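Long-range contacts in cellulase (Clostridium cellulovorans, PDB 6UI3), which acts as a broad-specificity family 5 endoglucanase, probably cleaving internal beta-1,4 links of cellulose and related polysaccharides, this chain being the glycoside hydrolase domain of a longer protein: residues A[225-229]-A[245-249]; A[249-253]-A[289-294]; A[267-273]-A[298-304]. All blocks are in the same frame, centred on the assembly; numbering follows the deposited sequence. Where two conformers were deposited one is given.

Interaction 1. Residues A[225-229]-A[245-249]; sequences IPYNL and DAAFI
Ile225 and Pro226, joined by a cis peptide bond, run beside the helix segment 245-249, with Ile225 CA 6.6 Å from Ile249 CA and Pro226 CA 6.1 Å from Asp245 CA. No hydrogen bond spans the contact; it is held mainly by van der Waals packing. Ile225 meets the Phe248 ring at its edge, Ile225 CB lying near the ring plane and 3.8 Å from Phe248 CE2. With chi1 at 58°, CG1 of Ile225 is tucked between its own N and carbonyl carbon and comes to 4.1 Å from Ile249 CG1. The far end of Ile249 covers the carbonyl of the loop, CD1 standing 3.7 Å from Ile225 O, a buried oxygen that has no polar partner in the model. Pro226 presses its ring across the Asp245 side chain, Pro226 CG reaching 3.3 Å from Asp245 OD1, while Leu229 CD2 approaches the same carboxylate at its carbon, Asp245 CG, 4.1 Å away. The other oxygen, Asp245 OD2, is tied back to Gly242 N. Leu229 and Ile249 both extend to Phe286 of helix 280-296, and the contact thus folds the loop leaving strand 217-222 against helix 243-261, beside the next helix of the barrel's outer layer.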
loop_
_atom_site.group_PDB
_atom_site.type_symbol
_atom_site.label_atom_id
_atom_site.label_comp_id
_atom_site.label_asym_id
_atom_site.label_seq_id
_atom_site.Cartn_x
_atom_site.Cartn_y
_atom_site.Cartn_z
ATOM N N ILE A 225 6.616 11.609 -5.377
ATOM C CA ILE A 225 7.488 12.755 -5.136
ATOM C C ILE A 225 8.478 12.946 -6.275
ATOM O O ILE A 225 8.921 11.956 -6.880
ATOM C CB ILE A 225 8.243 12.627 -3.794
ATOM C CG1 ILE A 225 9.089 11.354 -3.731
ATOM C CG2 ILE A 225 7.246 12.723 -2.620
ATOM C CD1 ILE A 225 10.054 11.341 -2.538
ATOM N N PRO A 226 8.844 14.191 -6.597
ATOM C CA PRO A 226 8.224 15.420 -6.105
ATOM C C PRO A 226 6.795 15.541 -6.636
ATOM O O PRO A 226 6.500 15.135 -7.756
ATOM C CB PRO A 226 9.143 16.534 -6.631
ATOM C CG PRO A 226 9.868 15.937 -7.756
ATOM C CD PRO A 226 9.877 14.453 -7.610
ATOM N N TYR A 227 5.904 16.087 -5.816
ATOM C CA TYR A 227 4.481 16.097 -6.127
ATOM C C TYR A 227 4.163 16.758 -7.464
ATOM O O TYR A 227 3.341 16.250 -8.235
ATOM C CB TYR A 227 3.719 16.806 -4.996
ATOM C CG TYR A 227 2.278 17.074 -5.325
ATOM C CD1 TYR A 227 1.353 16.046 -5.331
ATOM C CD2 TYR A 227 1.839 18.349 -5.643
ATOM C CE1 TYR A 227 0.026 16.283 -5.657
ATOM C CE2 TYR A 227 0.519 18.590 -5.964
ATOM C CZ TYR A 227 -0.371 17.553 -5.970
ATOM O OH TYR A 227 -1.693 17.811 -6.296
ATOM N N ASN A 228 4.746 17.926 -7.745
ATOM C CA ASN A 228 4.302 18.669 -8.925
ATOM C C ASN A 228 4.574 17.922 -10.218
ATOM O O ASN A 228 3.813 18.065 -11.179
ATOM C CB ASN A 228 4.919 20.065 -8.948
ATOM C CG ASN A 228 4.267 21.001 -7.966
ATOM O OD1 ASN A 228 3.098 20.847 -7.613
ATOM N ND2 ASN A 228 5.016 22.006 -7.539
ATOM N N LEU A 229 5.637 17.122 -10.257
ATOM C CA LEU A 229 5.928 16.279 -11.410
ATOM C C LEU A 229 5.134 14.980 -11.369
ATOM O O LEU A 229 4.549 14.564 -12.376
ATOM C CB LEU A 229 7.427 15.965 -11.428
ATOM C CG LEU A 229 7.870 14.966 -12.496
ATOM C CD1 LEU A 229 7.676 15.505 -13.907
ATOM C CD2 LEU A 229 9.332 14.540 -12.282
ATOM N N ASP A 245 14.590 17.151 -9.107
ATOM C CA ASP A 245 13.641 16.100 -8.769
ATOM C C ASP A 245 14.363 14.880 -8.227
ATOM O O ASP A 245 13.946 14.290 -7.215
ATOM C CB ASP A 245 12.823 15.751 -10.011
ATOM C CG ASP A 245 12.237 16.965 -10.672
ATOM O OD1 ASP A 245 11.514 17.718 -10.001
ATOM O OD2 ASP A 245 12.564 17.216 -11.856
ATOM N N ALA A 246 15.426 14.463 -8.923
ATOM C CA ALA A 246 16.248 13.354 -8.460
ATOM C C ALA A 246 16.823 13.638 -7.082
ATOM O O ALA A 246 16.837 12.754 -6.212
ATOM C CB ALA A 246 17.353 13.069 -9.474
ATOM N N ALA A 247 17.297 14.866 -6.860
ATOM C CA ALA A 247 17.863 15.217 -5.562
ATOM C C ALA A 247 16.823 15.101 -4.457
ATOM O O ALA A 247 17.133 14.651 -3.347
ATOM C CB ALA A 247 18.429 16.632 -5.622
ATOM N N PHE A 248 15.582 15.510 -4.731
ATOM C CA PHE A 248 14.546 15.431 -3.706
ATOM C C PHE A 248 14.256 13.976 -3.335
ATOM O O PHE A 248 14.082 13.633 -2.151
ATOM C CB PHE A 248 13.275 16.146 -4.175
ATOM C CG PHE A 248 12.231 16.243 -3.106
ATOM C CD1 PHE A 248 12.356 17.166 -2.082
ATOM C CD2 PHE A 248 11.146 15.390 -3.093
ATOM C CE1 PHE A 248 11.399 17.228 -1.065
ATOM C CE2 PHE A 248 10.197 15.446 -2.094
ATOM C CZ PHE A 248 10.315 16.360 -1.084
ATOM N N ILE A 249 14.167 13.107 -4.337
ATOM C CA ILE A 249 13.958 11.688 -4.085
ATOM C C ILE A 249 15.113 11.117 -3.271
ATOM O O ILE A 249 14.906 10.408 -2.278
ATOM C CB ILE A 249 13.778 10.938 -5.416
ATOM C CG1 ILE A 249 12.461 11.324 -6.085
ATOM C CG2 ILE A 249 13.840 9.433 -5.200
ATOM C CD1 ILE A 249 12.392 10.954 -7.569
#

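Interaction 2. Residues A[249-253]-A[289-294]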
loop_
_atom_site.group_PDB
_atom_site.type_symbol
_atom_site.label_atom_id
_atom_site.label_comp_id
_atom_site.label_asym_id
_atom_site.label_seq_id
_atom_site.Cartn_x
_atom_site.Cartn_y
_atom_site.Cartn_z
ATOM N N ILE A 249 14.167 13.107 -4.337
ATOM C CA ILE A 249 13.958 11.688 -4.085
ATOM C C ILE A 249 15.113 11.117 -3.271
ATOM O O ILE A 249 14.906 10.408 -2.278
ATOM C CB ILE A 249 13.778 10.938 -5.416
ATOM C CG1 ILE A 249 12.461 11.324 -6.085
ATOM C CG2 ILE A 249 13.840 9.433 -5.200
ATOM C CD1 ILE A 249 12.392 10.954 -7.569
ATOM N N ASP A 250 16.345 11.407 -3.687
ATOM C CA ASP A 250 17.502 10.844 -3.001
ATOM C C ASP A 250 17.557 11.289 -1.541
ATOM O O ASP A 250 17.820 10.476 -0.646
ATOM C CB ASP A 250 18.784 11.234 -3.735
ATOM C CG ASP A 250 19.981 10.528 -3.181
ATOM O OD1 ASP A 250 20.154 9.346 -3.523
ATOM O OD2 ASP A 250 20.731 11.108 -2.375
ATOM N N LYS A 251 17.305 12.578 -1.283
ATOM C CA LYS A 251 17.320 13.086 0.087
ATOM C C LYS A 251 16.268 12.389 0.933
ATOM O O LYS A 251 16.528 11.990 2.078
ATOM C CB LYS A 251 17.093 14.600 0.072
ATOM C CG LYS A 251 17.048 15.285 1.454
ATOM C CD LYS A 251 16.940 16.794 1.330
ATOM C CE LYS A 251 15.542 17.222 0.934
ATOM N NZ LYS A 251 15.515 18.677 0.564
ATOM N N THR A 252 15.071 12.224 0.378
ATOM C CA THR A 252 13.985 11.593 1.120
ATOM C C THR A 252 14.351 10.165 1.482
ATOM O O THR A 252 14.148 9.729 2.617
ATOM C CB THR A 252 12.693 11.622 0.297
ATOM O OG1 THR A 252 12.292 12.971 0.041
ATOM C CG2 THR A 252 11.542 10.926 1.010
ATOM N N PHE A 253 14.900 9.415 0.523
ATOM C CA PHE A 253 15.213 8.011 0.777
ATOM C C PHE A 253 16.376 7.858 1.747
ATOM O O PHE A 253 16.356 6.972 2.610
ATOM C CB PHE A 253 15.446 7.248 -0.536
ATOM C CG PHE A 253 14.170 6.742 -1.153
ATOM C CD1 PHE A 253 13.508 7.500 -2.100
ATOM C CD2 PHE A 253 13.606 5.543 -0.733
ATOM C CE1 PHE A 253 12.323 7.076 -2.644
ATOM C CE2 PHE A 253 12.403 5.114 -1.264
ATOM C CZ PHE A 253 11.769 5.881 -2.230
ATOM N N PHE A 289 15.158 5.715 -11.853
ATOM C CA PHE A 289 15.861 6.378 -10.761
ATOM C C PHE A 289 15.212 6.065 -9.422
ATOM O O PHE A 289 15.892 5.771 -8.434
ATOM C CB PHE A 289 15.881 7.895 -10.980
ATOM C CG PHE A 289 16.655 8.622 -9.936
ATOM C CD1 PHE A 289 18.006 8.828 -10.087
ATOM C CD2 PHE A 289 16.055 9.044 -8.771
ATOM C CE1 PHE A 289 18.745 9.466 -9.100
ATOM C CE2 PHE A 289 16.779 9.699 -7.796
ATOM C CZ PHE A 289 18.113 9.898 -7.952
ATOM N N TYR A 290 13.887 6.176 -9.369
ATOM C CA TYR A 290 13.142 5.983 -8.130
ATOM C C TYR A 290 13.354 4.581 -7.585
ATOM O O TYR A 290 13.722 4.400 -6.418
ATOM C CB TYR A 290 11.657 6.241 -8.413
ATOM C CG TYR A 290 10.774 6.368 -7.203
ATOM C CD1 TYR A 290 10.477 5.263 -6.406
ATOM C CD2 TYR A 290 10.222 7.585 -6.862
ATOM C CE1 TYR A 290 9.668 5.379 -5.290
ATOM C CE2 TYR A 290 9.408 7.706 -5.740
ATOM C CZ TYR A 290 9.127 6.591 -4.967
ATOM O OH TYR A 290 8.308 6.670 -3.848
ATOM N N VAL A 291 13.127 3.567 -8.416
ATOM C CA VAL A 291 13.254 2.198 -7.936
ATOM C C VAL A 291 14.704 1.886 -7.591
ATOM O O VAL A 291 14.977 1.180 -6.614
ATOM C CB VAL A 291 12.627 1.192 -8.918
ATOM C CG1 VAL A 291 12.840 -0.237 -8.447
ATOM C CG2 VAL A 291 11.138 1.473 -9.058
ATOM N N SER A 292 15.665 2.375 -8.383
ATOM C CA SER A 292 17.065 2.144 -8.042
ATOM C C SER A 292 17.401 2.714 -6.670
ATOM O O SER A 292 18.081 2.064 -5.861
ATOM C CB SER A 292 17.972 2.759 -9.098
ATOM O OG SER A 292 19.328 2.649 -8.698
ATOM N N THR A 293 16.957 3.935 -6.398
ATOM C CA THR A 293 17.246 4.580 -5.123
ATOM C C THR A 293 16.600 3.820 -3.974
ATOM O O THR A 293 17.240 3.561 -2.950
ATOM C CB THR A 293 16.760 6.039 -5.170
ATOM O OG1 THR A 293 17.400 6.726 -6.250
ATOM C CG2 THR A 293 17.099 6.762 -3.877
ATOM N N ALA A 294 15.321 3.465 -4.114
ATOM C CA ALA A 294 14.638 2.700 -3.071
ATOM C C ALA A 294 15.322 1.357 -2.830
ATOM O O ALA A 294 15.468 0.913 -1.681
ATOM C CB ALA A 294 13.186 2.477 -3.498
HETATM O O HOH W 1 19.812 7.942 -5.798
#
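Phe289 O is gripped by two donors of Thr293, the backbone N at 2.9 Å and OG1 at 2.8 Å, which arrive from opposite faces of the carbonyl plane. The hydroxyl bond is angled, its donor tilted out of that plane. One water donates to both Thr293 OG1 and Asp250 OD1, 2.7 Å from each, so the two helices are bridged at their more open side without a direct polar bond. The second carboxylate oxygen, Asp250 OD2, forms a salt bridge with Arg254 one helical turn further on.

Because the hydroxyl of Thr293 sits beside its own N (chi1 -58°), the methyl CG2 faces helix 249-253 and rests against the base of Phe253, Thr293 CG2 lying 3.8 Å from Phe253 CB. Phe253, described in one of its two conformers, turns the edge of its ring to the face of Tyr290 in a T-shaped pair with the planes at 84°. Phe253 CZ comes to 3.7 Å from Tyr290 CE1, and Ala294 CB lies 3.5 Å from Phe253 CE2. Tyr290 OH is anchored to Ala223 O, which should help to fix the ring that receives this edge. Nearer the start of both segments, Ile249 CG2 abuts the rim of Phe289, 3.9 Å from Phe289 CE2, and Ile249 CD1 meets the Tyr290 ring obliquely.

The segments run nearly parallel, 24° apart and 10.0 Å between axes, and Phe253 and Tyr290 both continue inward to Ile269 on strand 267-272. Such side-by-side packing of consecutive outer helices over the strands is characteristic of the (beta/alpha)8, or TIM, barrel of family 5.

Interaction 3. Residues A[267-273]-A[298-304]; sequences VIIGQFA and GMPCLWW. Unlike the reference sequence in segment 267-273: Gln271 (reference Glu).
Ile269 and Cys301 pair in parallel register, and a beta bulge then shifts the alignment before Phe272 meets Trp303. Four backbone bonds tie the strands: Ile269 N to Pro300 O, Leu302 N to Ile269 O, Phe272 N to Leu302 O and Trp304 N to Phe272 O. Across the bulge Leu302 fits snugly, its CB 3.4 Å from Gly270 O and its CD1 resting against Ile268 CG2. At the start of the pair Met299, in the conformer described, lies alongside Val267, with Met299 SD 3.9 Å from Val267 CB.

The aromatic side chains make the larger bumps. A chi1 of 87° folds the Phe272 ring back over its own backbone, setting Phe272 CE1 3.6 Å from Cys301 CB, and the ring takes the edge of Trp303 on its face, the planes 80° apart. The Ala273 methyl seats on the face of Trp303, CB lying 3.8 Å from the centroid of the six-membered ring, a CH-pi contact. On the face of the sheet opposite Phe272 and Cys301 the extended Gln271 runs beside Trp304, Gln271 OE1 reaching 3.5 Å from Trp304 CZ3.

Gln271 OE1 accepts from Arg64, and Gln271 NE2 bonds weakly to Tyr224 OH. In family 5 the nucleophilic glutamate ends the seventh barrel strand, and Gln271 stands at the corresponding position; this polar, tryptophan-flanked site is consistent with the active site, set beyond an otherwise apolar strand pair.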
loop_
_atom_site.group_PDB
_atom_site.type_symbol
_atom_site.label_atom_id
_atom_site.label_comp_id
_atom_site.label_asym_id
_atom_site.label_seq_id
_atom_site.Cartn_x
_atom_site.Cartn_y
_atom_site.Cartn_z
ATOM N N VAL A 267 11.266 -0.457 5.510
ATOM C CA VAL A 267 10.294 0.466 4.926
ATOM C C VAL A 267 9.800 -0.116 3.607
ATOM O O VAL A 267 10.594 -0.609 2.797
ATOM C CB VAL A 267 10.925 1.859 4.697
ATOM C CG1 VAL A 267 9.948 2.811 4.037
ATOM C CG2 VAL A 267 11.431 2.454 6.011
ATOM N N ILE A 268 8.488 -0.039 3.387
ATOM C CA ILE A 268 7.855 -0.409 2.121
ATOM C C ILE A 268 7.261 0.854 1.514
ATOM O O ILE A 268 6.511 1.573 2.184
ATOM C CB ILE A 268 6.766 -1.472 2.350
ATOM C CG1 ILE A 268 7.395 -2.787 2.824
ATOM C CG2 ILE A 268 5.964 -1.701 1.092
ATOM C CD1 ILE A 268 6.424 -3.735 3.496
ATOM N N ILE A 269 7.598 1.130 0.257
ATOM C CA ILE A 269 6.928 2.189 -0.502
ATOM C C ILE A 269 5.645 1.575 -1.060
ATOM O O ILE A 269 5.610 1.033 -2.180
ATOM C CB ILE A 269 7.831 2.799 -1.582
ATOM C CG1 ILE A 269 9.160 3.281 -0.991
ATOM C CG2 ILE A 269 7.101 3.933 -2.291
ATOM C CD1 ILE A 269 9.053 4.337 0.053
ATOM N N GLY A 270 4.590 1.638 -0.254
ATOM C CA GLY A 270 3.343 0.982 -0.583
ATOM C C GLY A 270 2.602 1.609 -1.741
ATOM O O GLY A 270 1.732 0.941 -2.331
ATOM N N GLN A 271 2.906 2.874 -2.067
ATOM C CA GLN A 271 2.386 3.523 -3.266
ATOM C C GLN A 271 3.416 4.496 -3.809
ATOM O O GLN A 271 3.956 5.309 -3.053
ATOM C CB GLN A 271 1.109 4.345 -3.013
ATOM C CG GLN A 271 -0.054 3.541 -2.446
ATOM C CD GLN A 271 -1.320 4.347 -2.203
ATOM O OE1 GLN A 271 -2.229 3.904 -1.508
ATOM N NE2 GLN A 271 -1.382 5.511 -2.776
ATOM N N PHE A 272 3.621 4.456 -5.125
ATOM C CA PHE A 272 4.287 5.515 -5.872
ATOM C C PHE A 272 3.805 5.394 -7.311
ATOM O O PHE A 272 3.222 4.379 -7.706
ATOM C CB PHE A 272 5.822 5.419 -5.813
ATOM C CG PHE A 272 6.423 4.518 -6.873
ATOM C CD1 PHE A 272 6.179 3.162 -6.875
ATOM C CD2 PHE A 272 7.249 5.031 -7.868
ATOM C CE1 PHE A 272 6.708 2.350 -7.859
ATOM C CE2 PHE A 272 7.791 4.209 -8.835
ATOM C CZ PHE A 272 7.522 2.883 -8.824
ATOM N N ALA A 273 4.050 6.445 -8.094
ATOM C CA ALA A 273 3.796 6.449 -9.535
ATOM C C ALA A 273 4.230 7.810 -10.062
ATOM O O ALA A 273 4.547 8.723 -9.290
ATOM C CB ALA A 273 2.332 6.211 -9.879
ATOM N N GLY A 298 16.778 -1.123 0.411
ATOM C CA GLY A 298 15.961 -2.290 0.693
ATOM C C GLY A 298 14.471 -2.041 0.739
ATOM O O GLY A 298 13.748 -2.802 1.395
ATOM N N MET A 299 13.981 -1.020 0.032
ATOM C CA MET A 299 12.575 -0.668 0.092
ATOM C C MET A 299 11.844 -1.127 -1.159
ATOM O O MET A 299 12.097 -0.578 -2.248
ATOM C CB MET A 299 12.434 0.843 0.266
ATOM C CG MET A 299 13.211 1.341 1.464
ATOM S SD MET A 299 13.127 3.114 1.695
ATOM C CE MET A 299 14.272 3.386 3.021
ATOM N N PRO A 300 10.931 -2.087 -1.065
ATOM C CA PRO A 300 10.133 -2.440 -2.243
ATOM C C PRO A 300 9.211 -1.295 -2.625
ATOM O O PRO A 300 8.742 -0.530 -1.772
ATOM C CB PRO A 300 9.330 -3.670 -1.800
ATOM C CG PRO A 300 9.574 -3.852 -0.388
ATOM C CD PRO A 300 10.601 -2.905 0.112
ATOM N N CYS A 301 8.968 -1.171 -3.934
ATOM C CA CYS A 301 8.133 -0.125 -4.508
ATOM C C CYS A 301 6.916 -0.736 -5.183
ATOM O O CYS A 301 7.047 -1.662 -5.986
ATOM C CB CYS A 301 8.909 0.687 -5.544
ATOM S SG CYS A 301 10.309 1.593 -4.863
ATOM N N LEU A 302 5.740 -0.222 -4.852
ATOM C CA LEU A 302 4.481 -0.713 -5.398
ATOM C C LEU A 302 3.810 0.393 -6.203
ATOM O O LEU A 302 3.355 1.387 -5.637
ATOM C CB LEU A 302 3.569 -1.174 -4.261
ATOM C CG LEU A 302 3.954 -2.437 -3.499
ATOM C CD1 LEU A 302 5.235 -2.417 -2.784
ATOM C CD2 LEU A 302 2.848 -2.752 -2.492
ATOM N N TRP A 303 3.741 0.225 -7.520
ATOM C CA TRP A 303 3.118 1.216 -8.392
ATOM C C TRP A 303 1.611 1.267 -8.155
ATOM O O TRP A 303 0.951 0.235 -8.041
ATOM C CB TRP A 303 3.412 0.861 -9.859
ATOM C CG TRP A 303 2.850 1.851 -10.868
ATOM C CD1 TRP A 303 1.563 1.923 -11.291
ATOM C CD2 TRP A 303 3.559 2.868 -11.589
ATOM N NE1 TRP A 303 1.419 2.939 -12.197
ATOM C CE2 TRP A 303 2.628 3.525 -12.416
ATOM C CE3 TRP A 303 4.884 3.292 -11.610
ATOM C CZ2 TRP A 303 2.984 4.571 -13.253
ATOM C CZ3 TRP A 303 5.236 4.322 -12.457
ATOM C CH2 TRP A 303 4.287 4.938 -13.273
ATOM N N TRP A 304 1.067 2.485 -8.106
ATOM C CA TRP A 304 -0.387 2.682 -7.995
ATOM C C TRP A 304 -1.028 2.618 -9.376
ATOM O O TRP A 304 -0.923 3.560 -10.157
ATOM C CB TRP A 304 -0.719 4.025 -7.340
ATOM C CG TRP A 304 -2.206 4.217 -7.203
ATOM C CD1 TRP A 304 -3.030 4.916 -8.038
ATOM C CD2 TRP A 304 -3.037 3.676 -6.179
ATOM N NE1 TRP A 304 -4.334 4.829 -7.600
ATOM C CE2 TRP A 304 -4.363 4.081 -6.450
ATOM C CE3 TRP A 304 -2.795 2.889 -5.051
ATOM C CZ2 TRP A 304 -5.423 3.721 -5.638
ATOM C CZ3 TRP A 304 -3.847 2.542 -4.249
ATOM C CH2 TRP A 304 -5.141 2.957 -4.537
HETATM O O HOH W 2 13.778 -1.389 3.959
#

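In the fold
Following the chain, interaction 1 comes first, closing the loop that leads from strand 217-222 into helix 243-261. Interaction 2 starts at Ile249, where interaction 1 ends, and reaches forward to helix 280-296. Before it closes, strand 267-272 opens interaction 3, which ends on strand 301-305; the last two therefore cross, and none nests within another. Interaction 3 closes the beta-alpha-beta unit whose helix interaction 2 binds to its predecessor. The two meet where Tyr290 and Ala294 pack on the strand pair, and a probable hydrogen bond runs from Met299 N to Ala294 O. Together they join loop, outer helices and the seventh and eighth barrel strands.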